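Local coordinates for protein arginase (Medicago truncatula, PDB 6VSS) that hydrolyses L-arginine to urea and L-ornithine, and agmatine to urea and putrescine, using two manganese ions in each subunit of a homohexamer, at residues D271-S276 with L289-I294; E45-K50 with T114-V119. One frame throughout, in Å; residues are numbered along the deposited sequence.

Interaction 1. Residues D271-S276 with L289-I294; sequences DSLDPS and LLFRDI. With MN (manganese (II) ion), chain I.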
ATOM      1  N   ASP B 271     -20.988   0.188   2.162  1.00 22.24           N
ATOM      2  CA  ASP B 271     -20.543   0.780   3.461  1.00 23.15           C
ATOM      3  C   ASP B 271     -21.397   0.266   4.609  1.00 22.35           C
ATOM      4  O   ASP B 271     -20.915   0.505   5.718  1.00 23.67           O
ATOM      5  CB  ASP B 271     -20.407   2.299   3.540  1.00 23.54           C
ATOM      6  CG  ASP B 271     -21.685   3.104   3.537  1.00 23.73           C
ATOM      7  OD1 ASP B 271     -22.755   2.594   3.785  1.00 26.33           O
ATOM      8  OD2 ASP B 271     -21.573   4.236   3.203  1.00 27.10           O
ATOM      9  N   SER B 272     -22.434  -0.552   4.383  1.00 21.64           N
ATOM     10  CA  SER B 272     -23.076  -1.370   5.440  1.00 21.76           C
ATOM     11  C   SER B 272     -22.037  -2.270   6.117  1.00 21.76           C
ATOM     12  O   SER B 272     -22.108  -2.467   7.335  1.00 20.72           O
ATOM     13  CB  SER B 272     -24.238  -2.184   4.950  1.00 22.71           C
ATOM     14  OG  SER B 272     -23.863  -3.140   3.971  1.00 22.87           O
ATOM     15  N   LEU B 273     -21.067  -2.751   5.368  1.00 21.79           N
ATOM     16  CA  LEU B 273     -20.053  -3.688   5.909  1.00 22.88           C
ATOM     17  C   LEU B 273     -18.994  -2.918   6.666  1.00 23.87           C
ATOM     18  O   LEU B 273     -18.711  -1.737   6.322  1.00 24.02           O
ATOM     19  CB  LEU B 273     -19.396  -4.440   4.767  1.00 22.86           C
ATOM     20  CG  LEU B 273     -20.294  -5.434   4.046  1.00 23.39           C
ATOM     21  CD1 LEU B 273     -19.695  -5.814   2.699  1.00 23.37           C
ATOM     22  CD2 LEU B 273     -20.491  -6.660   4.904  1.00 23.57           C
ATOM     23  N   ASP B 274     -18.440  -3.567   7.687  1.00 25.13           N
ATOM     24  CA  ASP B 274     -17.330  -2.977   8.448  1.00 24.45           C
ATOM     25  C   ASP B 274     -16.235  -2.609   7.444  1.00 23.57           C
ATOM     26  O   ASP B 274     -15.975  -3.291   6.447  1.00 22.84           O
ATOM     27  CB  ASP B 274     -16.806  -3.920   9.505  1.00 25.67           C
ATOM     28  CG  ASP B 274     -15.939  -3.162  10.491  1.00 26.84           C
ATOM     29  OD1 ASP B 274     -16.478  -2.497  11.386  1.00 26.36           O
ATOM     30  OD2 ASP B 274     -14.720  -3.253  10.353  1.00 31.50           O
ATOM     31  N   PRO B 275     -15.579  -1.457   7.639  1.00 23.24           N
ATOM     32  CA  PRO B 275     -14.466  -1.077   6.773  1.00 23.48           C
ATOM     33  C   PRO B 275     -13.284  -2.070   6.809  1.00 23.20           C
ATOM     34  O   PRO B 275     -12.569  -2.031   5.917  1.00 23.92           O
ATOM     35  CB  PRO B 275     -13.997   0.276   7.366  1.00 23.22           C
ATOM     36  CG  PRO B 275     -15.180   0.807   8.081  1.00 23.50           C
ATOM     37  CD  PRO B 275     -15.931  -0.399   8.597  1.00 23.27           C
ATOM     38  N   SER B 276     -13.154  -2.965   7.778  1.00 23.08           N
ATOM     39  CA  SER B 276     -12.104  -4.020   7.771  1.00 23.87           C
ATOM     40  C   SER B 276     -12.371  -4.989   6.605  1.00 24.42           C
ATOM     41  O   SER B 276     -11.439  -5.726   6.202  1.00 24.83           O
ATOM     42  CB  SER B 276     -12.102  -4.776   9.055  1.00 23.69           C
ATOM     43  OG  SER B 276     -13.399  -5.349   9.299  1.00 23.94           O
ATOM     44  N   LEU B 289     -21.469  -4.359   9.641  1.00 24.11           N
ATOM     45  CA  LEU B 289     -21.841  -5.787   9.424  1.00 24.14           C
ATOM     46  C   LEU B 289     -20.629  -6.632   8.997  1.00 24.51           C
ATOM     47  O   LEU B 289     -19.700  -6.103   8.351  1.00 23.49           O
ATOM     48  CB  LEU B 289     -22.919  -5.848   8.366  1.00 23.25           C
ATOM     49  CG  LEU B 289     -24.203  -5.128   8.737  1.00 23.55           C
ATOM     50  CD1 LEU B 289     -25.108  -4.981   7.535  1.00 24.06           C
ATOM     51  CD2 LEU B 289     -24.905  -5.849   9.840  1.00 24.16           C
ATOM     52  N   LEU B 290     -20.672  -7.908   9.298  1.00 25.04           N
ATOM     53  CA  LEU B 290     -19.750  -8.865   8.662  1.00 26.58           C
ATOM     54  C   LEU B 290     -20.421  -9.337   7.388  1.00 26.07           C
ATOM     55  O   LEU B 290     -21.654  -9.185   7.215  1.00 25.87           O
ATOM     56  CB  LEU B 290     -19.428 -10.040   9.585  1.00 28.10           C
ATOM     57  CG  LEU B 290     -18.938  -9.673  10.982  1.00 28.46           C
ATOM     58  CD1 LEU B 290     -18.824 -10.945  11.828  1.00 28.85           C
ATOM     59  CD2 LEU B 290     -17.613  -8.932  10.890  1.00 28.44           C
ATOM     60  N   PHE B 291     -19.598  -9.828   6.483  1.00 26.23           N
ATOM     61  CA  PHE B 291     -20.058 -10.255   5.149  1.00 27.58           C
ATOM     62  C   PHE B 291     -21.233 -11.254   5.281  1.00 27.71           C
ATOM     63  O   PHE B 291     -22.291 -11.089   4.623  1.00 27.23           O
ATOM     64  CB  PHE B 291     -18.897 -10.802   4.313  1.00 27.34           C
ATOM     65  CG  PHE B 291     -19.305 -10.944   2.872  1.00 27.71           C
ATOM     66  CD1 PHE B 291     -19.181  -9.885   1.987  1.00 28.91           C
ATOM     67  CD2 PHE B 291     -19.899 -12.107   2.405  1.00 29.62           C
ATOM     68  CE1 PHE B 291     -19.584  -9.991   0.655  1.00 28.56           C
ATOM     69  CE2 PHE B 291     -20.305 -12.213   1.073  1.00 29.85           C
ATOM     70  CZ  PHE B 291     -20.154 -11.154   0.206  1.00 28.52           C
ATOM     71  N   ARG B 292     -21.055 -12.224   6.159  1.00 29.20           N
ATOM     72  CA  ARG B 292     -21.983 -13.338   6.462  1.00 31.18           C
ATOM     73  C   ARG B 292     -23.273 -12.785   7.090  1.00 31.86           C
ATOM     74  O   ARG B 292     -24.269 -13.469   7.077  1.00 33.19           O
ATOM     75  CB  ARG B 292     -21.097 -14.283   7.288  1.00 32.75           C
ATOM     76  CG  ARG B 292     -21.748 -15.542   7.828  1.00 35.11           C
ATOM     77  CD  ARG B 292     -21.953 -16.684   6.855  1.00 35.05           C
ATOM     78  NE  ARG B 292     -20.881 -16.769   5.878  1.00 34.85           N
ATOM     79  CZ  ARG B 292     -21.010 -17.278   4.633  1.00 35.10           C
ATOM     80  NH1 ARG B 292     -22.178 -17.723   4.201  1.00 33.96           N
ATOM     81  NH2 ARG B 292     -19.963 -17.291   3.811  1.00 34.39           N
ATOM     82  N   ASP B 293     -23.300 -11.598   7.678  1.00 30.87           N
ATOM     83  CA  ASP B 293     -24.594 -11.079   8.212  1.00 30.64           C
ATOM     84  C   ASP B 293     -25.517 -10.739   7.037  1.00 29.13           C
ATOM     85  O   ASP B 293     -26.688 -11.115   7.035  1.00 28.19           O
ATOM     86  CB  ASP B 293     -24.413  -9.800   9.040  1.00 32.17           C
ATOM     87  CG  ASP B 293     -23.774  -9.970  10.398  1.00 32.28           C
ATOM     88  OD1 ASP B 293     -24.247 -10.800  11.153  1.00 33.67           O
ATOM     89  OD2 ASP B 293     -22.848  -9.223  10.692  1.00 32.31           O
ATOM     90  N   ILE B 294     -25.001 -10.066   6.022  1.00 27.43           N
ATOM     91  CA  ILE B 294     -25.828  -9.757   4.815  1.00 27.95           C
ATOM     92  C   ILE B 294     -26.315 -11.089   4.184  1.00 28.90           C
ATOM     93  O   ILE B 294     -27.489 -11.159   3.710  1.00 26.55           O
ATOM     94  CB  ILE B 294     -25.036  -8.895   3.818  1.00 27.45           C
ATOM     95  CG1 ILE B 294     -24.554  -7.600   4.492  1.00 27.86           C
ATOM     96  CG2 ILE B 294     -25.874  -8.600   2.582  1.00 28.10           C
ATOM     97  CD1 ILE B 294     -24.031  -6.570   3.559  1.00 27.91           C
TER
HETATM   98 MN    MN I 401     -23.789   4.502   3.084  1.00 29.23          MN
HETATM   99  O   HOH W   1     -25.283   5.982   2.570  1.00 29.70           O

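Interaction 2. Residues E45-K50 with T114-V119; sequences ERAKFK and TNVGDV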
ATOM      1  N   GLU B  45     -30.963  -2.042 -27.162  1.00 30.59           N
ATOM      2  CA  GLU B  45     -30.437  -3.138 -28.025  1.00 31.10           C
ATOM      3  C   GLU B  45     -29.699  -4.171 -27.170  1.00 30.63           C
ATOM      4  O   GLU B  45     -29.769  -5.378 -27.476  1.00 28.98           O
ATOM      5  CB  GLU B  45     -29.500  -2.600 -29.104  1.00 32.63           C
ATOM      6  CG  GLU B  45     -30.194  -1.689 -30.116  1.00 34.23           C
ATOM      7  CD  GLU B  45     -31.230  -2.420 -30.931  1.00 35.53           C
ATOM      8  OE1 GLU B  45     -31.052  -3.649 -31.100  1.00 35.50           O
ATOM      9  OE2 GLU B  45     -32.220  -1.763 -31.393  1.00 37.81           O
ATOM     10  N   ARG B  46     -29.022  -3.737 -26.111  1.00 29.59           N
ATOM     11  CA  ARG B  46     -28.358  -4.757 -25.259  1.00 29.91           C
ATOM     12  C   ARG B  46     -29.449  -5.518 -24.520  1.00 29.14           C
ATOM     13  O   ARG B  46     -29.329  -6.752 -24.405  1.00 29.72           O
ATOM     14  CB  ARG B  46     -27.307  -4.097 -24.373  1.00 29.35           C
ATOM     15  CG  ARG B  46     -26.090  -3.680 -25.177  1.00 29.73           C
ATOM     16  CD  ARG B  46     -25.058  -4.797 -25.249  1.00 31.58           C
ATOM     17  NE  ARG B  46     -24.655  -5.342 -23.967  1.00 31.55           N
ATOM     18  CZ  ARG B  46     -24.174  -6.565 -23.790  1.00 34.12           C
ATOM     19  NH1 ARG B  46     -23.942  -7.363 -24.832  1.00 35.54           N
ATOM     20  NH2 ARG B  46     -23.853  -6.959 -22.570  1.00 33.45           N
ATOM     21  N   ALA B  47     -30.494  -4.836 -24.044  1.00 30.20           N
ATOM     22  CA  ALA B  47     -31.560  -5.545 -23.292  1.00 32.00           C
ATOM     23  C   ALA B  47     -32.300  -6.507 -24.250  1.00 33.52           C
ATOM     24  O   ALA B  47     -32.745  -7.627 -23.833  1.00 35.64           O
ATOM     25  CB  ALA B  47     -32.485  -4.577 -22.593  1.00 32.83           C
ATOM     26  N   LYS B  48     -32.442  -6.117 -25.507  1.00 34.02           N
ATOM     27  CA  LYS B  48     -33.194  -6.908 -26.514  1.00 34.89           C
ATOM     28  C   LYS B  48     -32.411  -8.209 -26.727  1.00 33.56           C
ATOM     29  O   LYS B  48     -33.008  -9.290 -26.701  1.00 32.06           O
ATOM     30  CB  LYS B  48     -33.357  -6.064 -27.788  1.00 35.74           C
ATOM     31  CG  LYS B  48     -33.658  -6.811 -29.083  1.00 38.16           C
ATOM     32  CD  LYS B  48     -33.838  -5.853 -30.277  1.00 39.69           C
ATOM     33  CE  LYS B  48     -34.454  -6.518 -31.484  1.00 42.37           C
ATOM     34  NZ  LYS B  48     -33.470  -7.398 -32.158  1.00 43.75           N
ATOM     35  N   PHE B  49     -31.108  -8.086 -26.967  1.00 33.29           N
ATOM     36  CA  PHE B  49     -30.185  -9.237 -27.102  1.00 32.70           C
ATOM     37  C   PHE B  49     -30.424 -10.217 -25.926  1.00 33.06           C
ATOM     38  O   PHE B  49     -30.884 -11.366 -26.155  1.00 31.00           O
ATOM     39  CB  PHE B  49     -28.764  -8.712 -27.235  1.00 32.30           C
ATOM     40  CG  PHE B  49     -27.711  -9.784 -27.100  1.00 32.37           C
ATOM     41  CD1 PHE B  49     -27.923 -11.051 -27.602  1.00 32.86           C
ATOM     42  CD2 PHE B  49     -26.493  -9.506 -26.509  1.00 32.22           C
ATOM     43  CE1 PHE B  49     -26.942 -12.021 -27.484  1.00 32.99           C
ATOM     44  CE2 PHE B  49     -25.531 -10.486 -26.372  1.00 32.77           C
ATOM     45  CZ  PHE B  49     -25.751 -11.736 -26.868  1.00 32.23           C
ATOM     46  N   LYS B  50     -30.208  -9.761 -24.684  1.00 33.11           N
ATOM     47  CA  LYS B  50     -30.215 -10.634 -23.482  1.00 33.22           C
ATOM     48  C   LYS B  50     -31.623 -11.191 -23.246  1.00 32.83           C
ATOM     49  O   LYS B  50     -31.701 -12.369 -22.890  1.00 30.66           O
ATOM     50  CB  LYS B  50     -29.577  -9.879 -22.322  1.00 33.51           C
ATOM     51  CG  LYS B  50     -28.098  -9.578 -22.551  1.00 34.11           C
ATOM     52  CD  LYS B  50     -27.339 -10.801 -22.944  1.00 34.95           C
ATOM     53  CE  LYS B  50     -25.845 -10.612 -22.986  1.00 36.46           C
ATOM     54  NZ  LYS B  50     -25.277 -10.316 -21.651  1.00 36.51           N
ATOM     55  N   THR B 114     -26.750 -11.890 -16.247  1.00 28.89           N
ATOM     56  CA  THR B 114     -26.311 -11.386 -17.550  1.00 28.50           C
ATOM     57  C   THR B 114     -25.968  -9.900 -17.401  1.00 27.34           C
ATOM     58  O   THR B 114     -26.641  -9.201 -16.628  1.00 26.24           O
ATOM     59  CB  THR B 114     -27.399 -11.734 -18.576  1.00 27.61           C
ATOM     60  OG1 THR B 114     -26.848 -11.553 -19.867  1.00 28.73           O
ATOM     61  CG2 THR B 114     -28.604 -10.838 -18.515  1.00 28.73           C
ATOM     62  N   ASN B 115     -25.056  -9.412 -18.233  1.00 27.82           N
ATOM     63  CA  ASN B 115     -24.719  -7.971 -18.303  1.00 27.81           C
ATOM     64  C   ASN B 115     -25.559  -7.306 -19.389  1.00 27.87           C
ATOM     65  O   ASN B 115     -25.541  -7.798 -20.489  1.00 28.09           O
ATOM     66  CB  ASN B 115     -23.242  -7.759 -18.592  1.00 27.87           C
ATOM     67  CG  ASN B 115     -22.876  -6.289 -18.521  1.00 28.93           C
ATOM     68  OD1 ASN B 115     -23.464  -5.504 -17.762  1.00 30.17           O
ATOM     69  ND2 ASN B 115     -21.925  -5.888 -19.332  1.00 29.88           N
ATOM     70  N   VAL B 116     -26.209  -6.197 -19.109  1.00 28.62           N
ATOM     71  CA  VAL B 116     -26.861  -5.359 -20.150  1.00 30.12           C
ATOM     72  C   VAL B 116     -25.862  -4.260 -20.516  1.00 30.50           C
ATOM     73  O   VAL B 116     -25.347  -4.289 -21.633  1.00 29.37           O
ATOM     74  CB  VAL B 116     -28.205  -4.787 -19.674  1.00 31.71           C
ATOM     75  CG1 VAL B 116     -28.693  -3.654 -20.574  1.00 32.97           C
ATOM     76  CG2 VAL B 116     -29.270  -5.864 -19.562  1.00 32.46           C
ATOM     77  N   GLY B 117     -25.474  -3.420 -19.552  1.00 30.36           N
ATOM     78  CA  GLY B 117     -24.374  -2.460 -19.749  1.00 29.94           C
ATOM     79  C   GLY B 117     -24.521  -1.227 -18.886  1.00 29.47           C
ATOM     80  O   GLY B 117     -25.238  -1.297 -17.915  1.00 28.32           O
ATOM     81  N   ASP B 118     -23.792  -0.165 -19.223  1.00 29.02           N
ATOM     82  CA  ASP B 118     -23.639   1.029 -18.400  1.00 30.10           C
ATOM     83  C   ASP B 118     -24.400   2.139 -19.114  1.00 31.70           C
ATOM     84  O   ASP B 118     -24.230   2.294 -20.325  1.00 30.96           O
ATOM     85  CB  ASP B 118     -22.162   1.361 -18.183  1.00 31.53           C
ATOM     86  CG  ASP B 118     -21.442   0.424 -17.243  1.00 33.07           C
ATOM     87  OD1 ASP B 118     -22.043  -0.539 -16.789  1.00 34.72           O
ATOM     88  OD2 ASP B 118     -20.282   0.682 -16.964  1.00 40.26           O
ATOM     89  N   VAL B 119     -25.238   2.858 -18.385  1.00 32.33           N
ATOM     90  CA  VAL B 119     -25.719   4.195 -18.821  1.00 33.73           C
ATOM     91  C   VAL B 119     -24.509   5.128 -18.843  1.00 34.67           C
ATOM     92  O   VAL B 119     -23.917   5.345 -17.788  1.00 32.30           O
ATOM     93  CB  VAL B 119     -26.782   4.778 -17.886  1.00 34.28           C
ATOM     94  CG1 VAL B 119     -27.186   6.187 -18.342  1.00 35.46           C
ATOM     95  CG2 VAL B 119     -27.980   3.842 -17.756  1.00 33.65           C
TER
HETATM   96  O   HOH W   2     -23.159 -11.230 -19.661  1.00 34.72           O

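Interaction 1. Residues D271-S276 with L289-I294
L273 and L289 sit side by side as a single beta bridge, their CA atoms 4.5 Å apart, and account for most of the surface buried here. Two backbone bonds flank the bridge: L289 N donates to S272 O at 3.1 Å, and D274 N returns a nearly straight bond (172°) to L289 O at 2.9 Å. Beyond the backbone, L273 does the apolar work. With CG anti to its carbonyl carbon (chi1 -69°), it sends CD2 into the first turn of helix 291-300, where that methyl rests 3.6 Å from F291 CA and 3.8 Å from I294 CD1; the side chains of L273 and I294 cross at about a right angle. The other methyl, CD1, comes obliquely to F291 CD1 at 4.2 Å. L289 answers on the S272 side, its CD1 lying 3.9 Å from S272 CB. The hydroxyl of S272 passes close to I294 CD1 but is bonded to the backbone O of D269. One residue upstream, D271 chelates a manganese ion through both carboxylate oxygens, with D184, H186, D269 and a water completing the site. D274 OD2 closes an Asx turn onto S276 N. The chemistry thus pairs a short polar bridge with an apolar cluster of L273, F291 and I294, joining the chain that leaves the metal ligands of this arginase fold to the start of the next helix.

Interaction 2. Residues E45-K50 with T114-V119
K50 NZ is gripped by T114 OG1 at 2.7 Å, by N115 O at 2.8 Å and by water 2, which also accepts from N115 N. It lies where the 45-50 part of helix 25-57 runs antiparallel (175°) to strand segment 114-118, at an outermost strand of the chain's parallel sheet in the arginase alpha/beta fold, the local axes 7.7 Å apart. The K50 chain bends at chi2 and chi4, bringing the ammonium to the strand while CD lies over one face of the F49 ring, toward its rim. A salt bridge to D126 of a neighbouring subunit adds a charged partner, so a methionine in place of K50 would probably leave that carboxylate without one of its mates and T114 OG1 and N115 O without this donor. One turn earlier, R46 also forms a salt bridge with the same D126. Nearer the backbone, V116 CG1 packs 4.1 Å from R46 CB and 4.4 Å from A47 CB, an apolar part of the interface. The bent R46 chain brings its guanidinium edge-on to the next carbonyl of the strand: R46 NE donates to V116 O at 2.7 Å, with the oxygen 11° out of the guanidinium plane, and R46 NH2 adds a weak bond to the same oxygen.

Overall arrangement
From the N terminus, helix 25-57 comes first, and interaction 2 lays its 45-50 part along strand 113-118, closing a loop of 63 residues that includes strand 63-69 and helix 84-92. The chain then lays down further strands of the parallel sheet, up to 264-269, before interaction 1 opens and closes a short loop of 12 residues, without helix or strand; strand 305-311 follows it. The two contacts are therefore in series, neither nesting nor crossing. They lie on opposite sides of the chain's centre, about 30 Å between centres: interaction 2 ties the N-terminal helix to a sheet edge at a subunit interface, interaction 1 joins the loop after strand 264-269, which carries a manganese ligand, to the start of helix 291-300.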